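Local coordinates for chitin deacetylase (Bombyx mori, PDB 5ZNT), which removes acetyl groups from the N-acetylglucosamine units of chitin, a zinc-dependent hydrolysis that yields chitosan and acetate, at residues A174-P179 with F254-E259; D235-I240 with Y247-H252. All blocks are in the same frame, centred on the assembly; numbering follows the deposited sequence.

Contact 1. Residues A174-P179 with F254-E259; sequences APLSNP and FDRHYE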
ATOM      1  N   ALA A 174       1.649  -5.751 -12.244  1.00 27.28           N
ATOM      2  CA  ALA A 174       1.600  -6.962 -13.055  1.00 27.01           C
ATOM      3  C   ALA A 174       0.474  -6.845 -14.056  1.00 25.70           C
ATOM      4  O   ALA A 174      -0.646  -6.502 -13.667  1.00 26.69           O
ATOM      5  CB  ALA A 174       1.397  -8.216 -12.186  1.00 27.71           C
ATOM      6  N   PRO A 175       0.710  -7.101 -15.340  1.00 28.48           N
ATOM      7  CA  PRO A 175      -0.374  -6.958 -16.313  1.00 26.98           C
ATOM      8  C   PRO A 175      -1.534  -7.879 -15.971  1.00 23.81           C
ATOM      9  O   PRO A 175      -1.347  -8.944 -15.373  1.00 21.76           O
ATOM     10  CB  PRO A 175       0.281  -7.350 -17.654  1.00 31.52           C
ATOM     11  CG  PRO A 175       1.433  -8.175 -17.292  1.00 36.11           C
ATOM     12  CD  PRO A 175       1.942  -7.623 -15.953  1.00 35.86           C
ATOM     13  N   LEU A 176      -2.735  -7.426 -16.323  1.00 25.90           N
ATOM     14  CA  LEU A 176      -3.958  -8.204 -16.165  1.00 29.47           C
ATOM     15  C   LEU A 176      -3.733  -9.638 -16.623  1.00 33.57           C
ATOM     16  O   LEU A 176      -3.275  -9.879 -17.746  1.00 27.84           O
ATOM     17  CB  LEU A 176      -5.082  -7.559 -16.969  1.00 25.50           C
ATOM     18  CG  LEU A 176      -6.421  -8.300 -16.914  1.00 30.01           C
ATOM     19  CD1 LEU A 176      -6.946  -8.372 -15.487  1.00 31.71           C
ATOM     20  CD2 LEU A 176      -7.458  -7.693 -17.842  1.00 27.54           C
ATOM     21  N   SER A 177      -3.983 -10.571 -15.710  1.00 29.91           N
ATOM     22  CA  SER A 177      -3.669 -11.982 -15.856  1.00 30.08           C
ATOM     23  C   SER A 177      -4.764 -12.771 -15.162  1.00 34.82           C
ATOM     24  O   SER A 177      -5.351 -12.298 -14.187  1.00 28.00           O
ATOM     25  CB  SER A 177      -2.328 -12.369 -15.203  1.00 29.96           C
ATOM     26  OG  SER A 177      -1.215 -11.764 -15.834  1.00 48.44           O
ATOM     27  N   ASN A 178      -5.012 -13.982 -15.652  1.00 28.46           N
ATOM     28  CA  ASN A 178      -5.907 -14.927 -14.982  1.00 30.45           C
ATOM     29  C   ASN A 178      -5.213 -16.277 -14.872  1.00 33.42           C
ATOM     30  O   ASN A 178      -4.931 -16.912 -15.908  1.00 37.05           O
ATOM     31  CB  ASN A 178      -7.231 -15.041 -15.724  1.00 29.41           C
ATOM     32  CG  ASN A 178      -8.034 -13.775 -15.636  1.00 34.13           C
ATOM     33  OD1 ASN A 178      -8.506 -13.401 -14.556  1.00 31.40           O
ATOM     34  ND2 ASN A 178      -8.184 -13.087 -16.760  1.00 32.31           N
ATOM     35  N   PRO A 179      -4.894 -16.741 -13.662  1.00 29.62           N
ATOM     36  CA  PRO A 179      -5.222 -16.024 -12.424  1.00 25.61           C
ATOM     37  C   PRO A 179      -4.273 -14.841 -12.138  1.00 29.53           C
ATOM     38  O   PRO A 179      -3.210 -14.755 -12.767  1.00 24.19           O
ATOM     39  CB  PRO A 179      -5.093 -17.114 -11.356  1.00 28.54           C
ATOM     40  CG  PRO A 179      -4.063 -18.052 -11.897  1.00 30.17           C
ATOM     41  CD  PRO A 179      -4.203 -18.018 -13.407  1.00 31.18           C
ATOM     42  N   PHE A 254     -13.355  -8.862  -7.800  1.00 24.25           N
ATOM     43  CA  PHE A 254     -13.411  -9.756  -6.650  1.00 25.39           C
ATOM     44  C   PHE A 254     -13.545 -11.211  -7.111  1.00 26.32           C
ATOM     45  O   PHE A 254     -12.789 -12.085  -6.675  1.00 26.30           O
ATOM     46  CB  PHE A 254     -14.573  -9.362  -5.732  1.00 20.55           C
ATOM     47  CG  PHE A 254     -14.761 -10.308  -4.567  1.00 23.25           C
ATOM     48  CD1 PHE A 254     -14.096 -10.096  -3.370  1.00 20.63           C
ATOM     49  CD2 PHE A 254     -15.594 -11.422  -4.680  1.00 25.40           C
ATOM     50  CE1 PHE A 254     -14.243 -10.973  -2.308  1.00 25.27           C
ATOM     51  CE2 PHE A 254     -15.759 -12.301  -3.612  1.00 23.29           C
ATOM     52  CZ  PHE A 254     -15.091 -12.080  -2.433  1.00 24.52           C
ATOM     53  N   ASP A 255     -14.498 -11.484  -8.012  1.00 27.57           N
ATOM     54  CA  ASP A 255     -14.726 -12.860  -8.457  1.00 28.64           C
ATOM     55  C   ASP A 255     -13.504 -13.429  -9.160  1.00 29.18           C
ATOM     56  O   ASP A 255     -13.173 -14.608  -8.978  1.00 28.33           O
ATOM     57  CB  ASP A 255     -15.947 -12.938  -9.379  1.00 25.35           C
ATOM     58  CG  ASP A 255     -17.248 -12.674  -8.652  1.00 29.85           C
ATOM     59  OD1 ASP A 255     -17.309 -12.840  -7.414  1.00 30.09           O
ATOM     60  OD2 ASP A 255     -18.220 -12.280  -9.332  1.00 32.61           O
ATOM     61  N   ARG A 256     -12.815 -12.606  -9.968  1.00 26.82           N
ATOM     62  CA  ARG A 256     -11.595 -13.061 -10.628  1.00 26.97           C
ATOM     63  C   ARG A 256     -10.606 -13.626  -9.615  1.00 29.31           C
ATOM     64  O   ARG A 256      -9.983 -14.667  -9.849  1.00 29.27           O
ATOM     65  CB  ARG A 256     -10.951 -11.906 -11.417  1.00 26.41           C
ATOM     66  CG  ARG A 256     -11.632 -11.542 -12.757  1.00 29.97           C
ATOM     67  CD  ARG A 256     -10.781 -10.547 -13.575  1.00 25.46           C
ATOM     68  NE  ARG A 256      -9.371 -10.932 -13.558  1.00 25.51           N
ATOM     69  CZ  ARG A 256      -8.416 -10.272 -12.907  1.00 28.22           C
ATOM     70  NH1 ARG A 256      -8.709  -9.165 -12.218  1.00 22.86           N
ATOM     71  NH2 ARG A 256      -7.170 -10.736 -12.930  1.00 25.47           N
ATOM     72  N   HIS A 257     -10.454 -12.960  -8.467  1.00 23.05           N
ATOM     73  CA  HIS A 257      -9.533 -13.470  -7.460  1.00 22.18           C
ATOM     74  C   HIS A 257     -10.163 -14.617  -6.670  1.00 23.73           C
ATOM     75  O   HIS A 257      -9.552 -15.680  -6.497  1.00 25.29           O
ATOM     76  CB  HIS A 257      -9.115 -12.334  -6.516  1.00 23.70           C
ATOM     77  CG  HIS A 257      -8.182 -11.340  -7.141  1.00 21.94           C
ATOM     78  ND1 HIS A 257      -6.913 -11.109  -6.657  1.00 21.90           N
ATOM     79  CD2 HIS A 257      -8.333 -10.523  -8.212  1.00 22.51           C
ATOM     80  CE1 HIS A 257      -6.312 -10.203  -7.413  1.00 21.63           C
ATOM     81  NE2 HIS A 257      -7.155  -9.822  -8.356  1.00 20.44           N
ATOM     82  N   TYR A 258     -11.387 -14.403  -6.181  1.00 22.90           N
ATOM     83  CA  TYR A 258     -12.015 -15.348  -5.264  1.00 27.06           C
ATOM     84  C   TYR A 258     -12.262 -16.700  -5.922  1.00 30.32           C
ATOM     85  O   TYR A 258     -12.155 -17.734  -5.254  1.00 28.34           O
ATOM     86  CB  TYR A 258     -13.323 -14.761  -4.760  1.00 25.24           C
ATOM     87  CG  TYR A 258     -14.052 -15.570  -3.715  1.00 27.13           C
ATOM     88  CD1 TYR A 258     -13.645 -15.551  -2.390  1.00 29.63           C
ATOM     89  CD2 TYR A 258     -15.182 -16.317  -4.052  1.00 32.09           C
ATOM     90  CE1 TYR A 258     -14.326 -16.263  -1.419  1.00 30.57           C
ATOM     91  CE2 TYR A 258     -15.875 -17.051  -3.090  1.00 31.06           C
ATOM     92  CZ  TYR A 258     -15.438 -17.019  -1.778  1.00 34.77           C
ATOM     93  OH  TYR A 258     -16.097 -17.714  -0.802  1.00 30.32           O
ATOM     94  N   GLU A 259     -12.578 -16.712  -7.221  1.00 29.44           N
ATOM     95  CA  GLU A 259     -12.881 -17.945  -7.937  1.00 35.10           C
ATOM     96  C   GLU A 259     -11.651 -18.590  -8.560  1.00 34.64           C
ATOM     97  O   GLU A 259     -11.779 -19.661  -9.158  1.00 31.05           O
ATOM     98  CB  GLU A 259     -13.925 -17.707  -9.044  1.00 27.50           C
ATOM     99  CG  GLU A 259     -15.165 -16.887  -8.657  1.00 35.43           C
ATOM    100  CD  GLU A 259     -16.237 -17.659  -7.897  1.00 57.35           C
ATOM    101  OE1 GLU A 259     -15.923 -18.728  -7.326  1.00 60.18           O
ATOM    102  OE2 GLU A 259     -17.396 -17.168  -7.839  1.00 59.28           O
TER
HETATM  103  O   HOH W   1      -4.895  -9.339 -12.937  1.00 27.94           O
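The guanidinium group of R256 carries L176 CD1 on one face and two oxygens, S177 O and N178 OD1, at its edge. The contact joins the last turn of helix 243-258 to the loop after strand 173-174 in the carbohydrate esterase 4 domain, and it illustrates how one arginine can grip an irregular loop through its flat group. CD1 of L176 sits over the centre of the group, 3.5 Å from R256 CZ. With CG anti to the backbone N (chi1 179°), the L176 side chain carries CD1 over the group. Near the guanidinium plane, NE of R256 gives N178 OD1 a nearly straight hydrogen bond of 2.8 Å. NH2 of R256 reaches S177 O at 2.7 Å through a more bent hydrogen bond, and adds a long, weak bond to the same N178 OD1. The amide of N178 is steeply turned, 74° from the guanidinium plane. NH1 of R256 is hydrogen-bonded to N253 OD1. Q260 donates a further bond to N178 OD1, just beyond the helix. A leucine in place of R256 would probably leave S177 O without its charged donor, the N178 amide oxygen with only the Q260 bond among those described, and the water without its arginine donor. That one water accepts from both sides, lying 2.7 Å from R256 NH2 and 3.2 Å from S177 N.

Contact 2. Residues D235-I240 with Y247-H252; sequences DSCSNI and YNFLNH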
ATOM      1  N   ASP A 235      -8.404   4.962  -9.892  1.00 28.14           N
ATOM      2  CA  ASP A 235      -8.751   6.164 -10.645  1.00 33.30           C
ATOM      3  C   ASP A 235      -8.137   6.193 -12.043  1.00 35.02           C
ATOM      4  O   ASP A 235      -8.487   7.076 -12.834  1.00 37.10           O
ATOM      5  CB  ASP A 235      -8.314   7.407  -9.877  1.00 38.79           C
ATOM      6  CG  ASP A 235      -6.918   7.280  -9.359  1.00 42.00           C
ATOM      7  OD1 ASP A 235      -6.774   6.743  -8.225  1.00 44.80           O
ATOM      8  OD2 ASP A 235      -5.976   7.638 -10.116  1.00 40.60           O
ATOM      9  N   SER A 236      -7.221   5.282 -12.362  1.00 28.44           N
ATOM     10  CA  SER A 236      -6.757   5.174 -13.733  1.00 28.01           C
ATOM     11  C   SER A 236      -7.686   4.331 -14.611  1.00 32.42           C
ATOM     12  O   SER A 236      -7.416   4.196 -15.811  1.00 32.07           O
ATOM     13  CB  SER A 236      -5.337   4.607 -13.759  1.00 33.62           C
ATOM     14  OG  SER A 236      -5.315   3.213 -13.480  1.00 33.07           O
ATOM     15  N   CYS A 237      -8.770   3.764 -14.059  1.00 28.20           N
ATOM     16  CA  CYS A 237      -9.753   3.015 -14.856  1.00 34.34           C
ATOM     17  C   CYS A 237     -10.759   4.007 -15.432  1.00 31.33           C
ATOM     18  O   CYS A 237     -11.876   4.175 -14.937  1.00 29.20           O
ATOM     19  CB  CYS A 237     -10.447   1.940 -14.023  1.00 29.39           C
ATOM     20  SG  CYS A 237      -9.348   0.935 -12.969  1.00 31.06           S
ATOM     21  N   SER A 238     -10.363   4.641 -16.537  1.00 37.35           N
ATOM     22  CA  SER A 238     -11.026   5.859 -16.993  1.00 40.54           C
ATOM     23  C   SER A 238     -12.422   5.629 -17.558  1.00 37.30           C
ATOM     24  O   SER A 238     -13.164   6.603 -17.702  1.00 40.93           O
ATOM     25  CB  SER A 238     -10.153   6.560 -18.037  1.00 40.23           C
ATOM     26  OG  SER A 238      -9.614   5.608 -18.935  1.00 47.66           O
ATOM     27  N   ASN A 239     -12.803   4.391 -17.875  1.00 35.57           N
ATOM     28  CA  ASN A 239     -14.160   4.112 -18.335  1.00 40.23           C
ATOM     29  C   ASN A 239     -15.170   3.946 -17.202  1.00 42.54           C
ATOM     30  O   ASN A 239     -16.361   3.763 -17.482  1.00 44.79           O
ATOM     31  CB  ASN A 239     -14.177   2.857 -19.217  1.00 38.82           C
ATOM     32  CG  ASN A 239     -13.601   1.636 -18.513  1.00 45.25           C
ATOM     33  OD1 ASN A 239     -12.617   1.738 -17.778  1.00 40.08           O
ATOM     34  ND2 ASN A 239     -14.207   0.477 -18.743  1.00 35.76           N
ATOM     35  N   ILE A 240     -14.745   4.003 -15.940  1.00 37.10           N
ATOM     36  CA  ILE A 240     -15.674   3.912 -14.815  1.00 38.14           C
ATOM     37  C   ILE A 240     -16.282   5.292 -14.578  1.00 36.42           C
ATOM     38  O   ILE A 240     -15.633   6.171 -14.008  1.00 35.78           O
ATOM     39  CB  ILE A 240     -14.983   3.403 -13.545  1.00 39.68           C
ATOM     40  CG1 ILE A 240     -14.378   2.018 -13.757  1.00 30.58           C
ATOM     41  CG2 ILE A 240     -15.965   3.399 -12.368  1.00 36.48           C
ATOM     42  CD1 ILE A 240     -13.640   1.527 -12.529  1.00 31.95           C
ATOM     43  N   TYR A 247     -19.597  -0.498  -8.958  1.00 26.08           N
ATOM     44  CA  TYR A 247     -20.067  -1.653  -8.196  1.00 23.81           C
ATOM     45  C   TYR A 247     -19.833  -2.951  -8.971  1.00 26.26           C
ATOM     46  O   TYR A 247     -19.236  -3.900  -8.450  1.00 25.38           O
ATOM     47  CB  TYR A 247     -21.541  -1.455  -7.819  1.00 28.37           C
ATOM     48  CG  TYR A 247     -22.156  -2.693  -7.196  1.00 32.22           C
ATOM     49  CD1 TYR A 247     -21.933  -3.013  -5.855  1.00 32.51           C
ATOM     50  CD2 TYR A 247     -22.929  -3.564  -7.963  1.00 34.44           C
ATOM     51  CE1 TYR A 247     -22.483  -4.168  -5.295  1.00 32.45           C
ATOM     52  CE2 TYR A 247     -23.480  -4.720  -7.414  1.00 33.08           C
ATOM     53  CZ  TYR A 247     -23.255  -5.011  -6.092  1.00 33.48           C
ATOM     54  OH  TYR A 247     -23.799  -6.160  -5.587  1.00 34.25           O
ATOM     55  N   ASN A 248     -20.235  -2.997 -10.245  1.00 28.52           N
ATOM     56  CA  ASN A 248     -20.016  -4.215 -11.028  1.00 29.75           C
ATOM     57  C   ASN A 248     -18.529  -4.481 -11.237  1.00 28.80           C
ATOM     58  O   ASN A 248     -18.086  -5.633 -11.220  1.00 27.18           O
ATOM     59  CB  ASN A 248     -20.748  -4.113 -12.370  1.00 33.46           C
ATOM     60  CG  ASN A 248     -22.260  -3.984 -12.196  1.00 34.14           C
ATOM     61  OD1 ASN A 248     -22.834  -4.563 -11.281  1.00 33.67           O
ATOM     62  ND2 ASN A 248     -22.896  -3.213 -13.056  1.00 35.87           N
ATOM     63  N   PHE A 249     -17.743  -3.420 -11.415  1.00 27.81           N
ATOM     64  CA  PHE A 249     -16.295  -3.560 -11.539  1.00 25.97           C
ATOM     65  C   PHE A 249     -15.693  -4.206 -10.289  1.00 23.65           C
ATOM     66  O   PHE A 249     -14.853  -5.116 -10.384  1.00 25.10           O
ATOM     67  CB  PHE A 249     -15.719  -2.167 -11.814  1.00 26.52           C
ATOM     68  CG  PHE A 249     -14.234  -2.059 -11.694  1.00 24.48           C
ATOM     69  CD1 PHE A 249     -13.419  -2.292 -12.787  1.00 24.75           C
ATOM     70  CD2 PHE A 249     -13.656  -1.666 -10.498  1.00 22.72           C
ATOM     71  CE1 PHE A 249     -12.053  -2.149 -12.692  1.00 28.07           C
ATOM     72  CE2 PHE A 249     -12.274  -1.524 -10.390  1.00 23.38           C
ATOM     73  CZ  PHE A 249     -11.481  -1.765 -11.489  1.00 28.32           C
ATOM     74  N   LEU A 250     -16.139  -3.786  -9.105  1.00 24.28           N
ATOM     75  CA  LEU A 250     -15.641  -4.405  -7.879  1.00 23.51           C
ATOM     76  C   LEU A 250     -16.053  -5.871  -7.783  1.00 24.75           C
ATOM     77  O   LEU A 250     -15.241  -6.717  -7.400  1.00 23.80           O
ATOM     78  CB  LEU A 250     -16.146  -3.638  -6.663  1.00 24.09           C
ATOM     79  CG  LEU A 250     -15.579  -2.234  -6.490  1.00 24.28           C
ATOM     80  CD1 LEU A 250     -16.501  -1.462  -5.565  1.00 23.05           C
ATOM     81  CD2 LEU A 250     -14.141  -2.271  -5.943  1.00 17.99           C
ATOM     82  N   ASN A 251     -17.307  -6.194  -8.117  1.00 25.45           N
ATOM     83  CA  ASN A 251     -17.733  -7.594  -8.082  1.00 23.69           C
ATOM     84  C   ASN A 251     -16.959  -8.445  -9.071  1.00 25.27           C
ATOM     85  O   ASN A 251     -16.529  -9.552  -8.731  1.00 24.85           O
ATOM     86  CB  ASN A 251     -19.216  -7.704  -8.374  1.00 26.79           C
ATOM     87  CG  ASN A 251     -20.044  -7.501  -7.149  1.00 28.76           C
ATOM     88  OD1 ASN A 251     -19.557  -7.646  -6.021  1.00 25.77           O
ATOM     89  ND2 ASN A 251     -21.300  -7.150  -7.348  1.00 31.08           N
ATOM     90  N   HIS A 252     -16.782  -7.949 -10.306  1.00 27.31           N
ATOM     91  CA  HIS A 252     -16.099  -8.741 -11.331  1.00 26.33           C
ATOM     92  C   HIS A 252     -14.666  -9.044 -10.922  1.00 27.51           C
ATOM     93  O   HIS A 252     -14.196 -10.179 -11.065  1.00 26.06           O
ATOM     94  CB  HIS A 252     -16.127  -8.014 -12.681  1.00 28.98           C
ATOM     95  CG  HIS A 252     -15.256  -8.643 -13.726  1.00 33.48           C
ATOM     96  ND1 HIS A 252     -15.343  -9.978 -14.067  1.00 38.96           N
ATOM     97  CD2 HIS A 252     -14.268  -8.126 -14.494  1.00 36.32           C
ATOM     98  CE1 HIS A 252     -14.444 -10.253 -14.999  1.00 39.50           C
ATOM     99  NE2 HIS A 252     -13.771  -9.146 -15.269  1.00 30.55           N
TER
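C237, the first residue of 235-240 to meet the helix, brings its sulfur to the ring of F249. It opens a type I beta turn, C237 to I240, just before helix 243-258 of the carbohydrate esterase 4 domain; the chain thus folds back on the helix it is about to enter, with a methyl over one face of an aromatic ring and a disulfide sulfur set obliquely to it. C237 is also the centre of an inverse gamma turn. Its SG is bonded in a disulfide to C231 and makes a sulfur-aromatic contact with F249, 3.7 Å from F249 CZ. Beyond C237 the chain turns through S238 and N239, and N239 ND2 is hydrogen-bonded to R218 O, tying the turn to an earlier part of the same loop. I240 N closes the turn on C237 O at 3.0 Å. The side chain of I240 then points at the helix, with its CG1 anti to the carbonyl carbon (chi1 -60°) and the chain continuing extended to CD1. That methyl meets the F249 ring in a CH-pi contact, while the two side chains cross at roughly a right angle. All three touching residues are buried, and L216 also packs against F249. CD1 of I240 stands 3.6 Å from the centroid of the F249 ring, only 8° off its normal, so that all six ring carbons lie within 4.1 Å of it.

Followed from the N terminus, the chain supplies the segment 174-179, which leaves strand 173-174 of the mixed sheet and forms the first half of contact 1. It then runs through strands 184-185 and 209-214 before reaching 235-240, which opens contact 2. After six intervening residues, the helix segment 247-252 closes that short loop. Residues 254-259, at the end of the same helix 243-258, close the much longer loop of contact 1, within which contact 2 is nested. The centres lie about 14 Å apart. Together they show one helix holding its own approach loop by apolar contact and a distant strand-to-strand loop mainly by polar contact.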